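Local coordinates for putative trimethylamine methyltransferase (Rhizobium meliloti, PDB 4YYC), which belongs to the trimethylamine methyltransferase family and is probably a methyltransferase, although its own reaction is not established, at residues A[316-321]-A[329-334]. Residues are numbered along the deposited sequence; the frame is centred on the assembly and turned at random.
Sequences GTFAAS and PTFGTP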
loop_
_atom_site.group_PDB
_atom_site.type_symbol
_atom_site.label_atom_id
_atom_site.label_comp_id
_atom_site.label_asym_id
_atom_site.label_seq_id
_atom_site.Cartn_x
_atom_site.Cartn_y
_atom_site.Cartn_z
ATOM N N GLY A 316 -17.183 -8.812 10.399
ATOM C CA GLY A 316 -15.760 -9.169 10.285
ATOM C C GLY A 316 -15.505 -9.916 9.015
ATOM O O GLY A 316 -16.433 -10.410 8.373
ATOM N N THR A 317 -14.260 -9.960 8.594
ATOM C CA THR A 317 -13.851 -10.778 7.480
ATOM C C THR A 317 -12.348 -11.102 7.746
ATOM O O THR A 317 -11.562 -10.179 7.877
ATOM C CB THR A 317 -14.018 -10.004 6.149
ATOM O OG1 THR A 317 -15.414 -9.903 5.799
ATOM C CG2 THR A 317 -13.320 -10.674 5.007
ATOM N N PHE A 318 -11.981 -12.381 7.705
ATOM C CA PHE A 318 -10.600 -12.770 7.477
ATOM C C PHE A 318 -10.610 -13.393 6.092
ATOM O O PHE A 318 -11.312 -14.408 5.886
ATOM C CB PHE A 318 -10.085 -13.763 8.494
ATOM C CG PHE A 318 -8.721 -14.238 8.181
ATOM C CD1 PHE A 318 -7.631 -13.544 8.622
ATOM C CD2 PHE A 318 -8.530 -15.361 7.370
ATOM C CE1 PHE A 318 -6.347 -13.962 8.283
ATOM C CE2 PHE A 318 -7.245 -15.788 7.053
ATOM C CZ PHE A 318 -6.167 -15.073 7.506
ATOM N N ALA A 319 -9.869 -12.802 5.173
ATOM C CA ALA A 319 -9.867 -13.281 3.808
ATOM C C ALA A 319 -8.493 -13.236 3.183
ATOM O O ALA A 319 -7.813 -12.209 3.174
ATOM C CB ALA A 319 -10.921 -12.544 2.987
ATOM N N ALA A 320 -8.042 -14.396 2.788
ATOM C CA ALA A 320 -6.783 -14.541 2.094
ATOM C C ALA A 320 -6.996 -15.442 0.894
ATOM O O ALA A 320 -8.147 -15.876 0.620
ATOM C CB ALA A 320 -5.757 -15.089 3.064
ATOM N N SER A 321 -5.950 -15.675 0.122
ATOM C CA SER A 321 -6.040 -16.557 -1.040
ATOM C C SER A 321 -5.289 -17.849 -0.775
ATOM O O SER A 321 -4.748 -18.060 0.330
ATOM C CB SER A 321 -5.544 -15.829 -2.306
ATOM O OG SER A 321 -4.397 -15.059 -2.026
ATOM N N PRO A 329 -1.951 -20.975 2.059
ATOM C CA PRO A 329 -2.515 -19.642 2.332
ATOM C C PRO A 329 -1.598 -18.546 1.857
ATOM O O PRO A 329 -0.394 -18.625 2.103
ATOM C CB PRO A 329 -2.581 -19.575 3.841
ATOM C CG PRO A 329 -2.491 -20.958 4.271
ATOM C CD PRO A 329 -1.698 -21.722 3.285
ATOM N N THR A 330 -2.133 -17.585 1.124
ATOM C CA THR A 330 -1.311 -16.517 0.531
ATOM C C THR A 330 -1.923 -15.169 0.812
ATOM O O THR A 330 -3.130 -15.020 0.911
ATOM C CB THR A 330 -1.142 -16.725 -0.971
ATOM O OG1 THR A 330 -2.417 -16.699 -1.608
ATOM C CG2 THR A 330 -0.540 -18.051 -1.251
ATOM N N PHE A 331 -1.064 -14.170 0.945
ATOM C CA PHE A 331 -1.471 -12.859 1.430
ATOM C C PHE A 331 -0.861 -11.785 0.540
ATOM O O PHE A 331 0.135 -12.015 -0.165
ATOM C CB PHE A 331 -0.898 -12.659 2.857
ATOM C CG PHE A 331 -1.403 -13.683 3.833
ATOM C CD1 PHE A 331 -0.744 -14.893 3.973
ATOM C CD2 PHE A 331 -2.546 -13.448 4.537
ATOM C CE1 PHE A 331 -1.228 -15.868 4.847
ATOM C CE2 PHE A 331 -3.052 -14.422 5.421
ATOM C CZ PHE A 331 -2.348 -15.616 5.565
ATOM N N GLY A 332 -1.446 -10.589 0.628
ATOM C CA GLY A 332 -0.850 -9.471 -0.075
ATOM C C GLY A 332 -1.100 -9.412 -1.555
ATOM O O GLY A 332 -0.513 -8.604 -2.238
ATOM N N THR A 333 -1.987 -10.272 -2.044
ATOM C CA THR A 333 -2.305 -10.427 -3.446
ATOM C C THR A 333 -3.539 -9.610 -3.767
ATOM O O THR A 333 -4.217 -9.096 -2.862
ATOM C CB THR A 333 -2.572 -11.922 -3.735
ATOM O OG1 THR A 333 -3.456 -12.407 -2.730
ATOM C CG2 THR A 333 -1.301 -12.719 -3.658
ATOM N N PRO A 334 -3.870 -9.487 -5.055
ATOM C CA PRO A 334 -4.969 -8.559 -5.393
ATOM C C PRO A 334 -6.336 -8.986 -4.903
ATOM O O PRO A 334 -7.113 -8.156 -4.412
ATOM C CB PRO A 334 -4.944 -8.537 -6.922
ATOM C CG PRO A 334 -3.559 -8.921 -7.285
ATOM C CD PRO A 334 -3.072 -9.858 -6.234
#
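S321 and T330 face each other as an antiparallel hydrogen-bonded pair, the junction of the hairpin made by strands 313-322 and 329-330. S321 N donates to T330 O at 3.0 Å and T330 N donates to S321 O at 2.8 Å. Followed outward, the S321 side chain begins with CB, 3.3 Å from T330 OG1. Its tip, OG, lies between the backbone N and the carbonyl carbon (chi1 41°), a rotation from which S321 OG hydrogen-bonds T330 OG1 at 2.6 Å and T333 OG1 at 2.9 Å. Serine suits this place because a hydroxyl can donate one hydrogen bond and accept another, and the threonines supply matching hydroxyls. Through it the bridge pair is tied to T333, the residue just before helix 334-350.

A320 and F318 make the apolar half of the contact. A320 CB touches T330 O at 3.4 Å and F331 CE2 at 3.6 Å; a side chain this small lets the F331 ring come close. Flat phenylalanine rings suit the next contact: F318 CZ lies 3.8 Å from F331 CE2, at the edge of the F331 ring, and the two side chains cross at about a right angle. F318 also stacks on F275, and L360 touches both phenylalanines. The chemistry thus divides in two: linked hydroxyls join hairpin to helix start, while F331 packs against the outer end of F318, which lies beside the bound unidentified ligand.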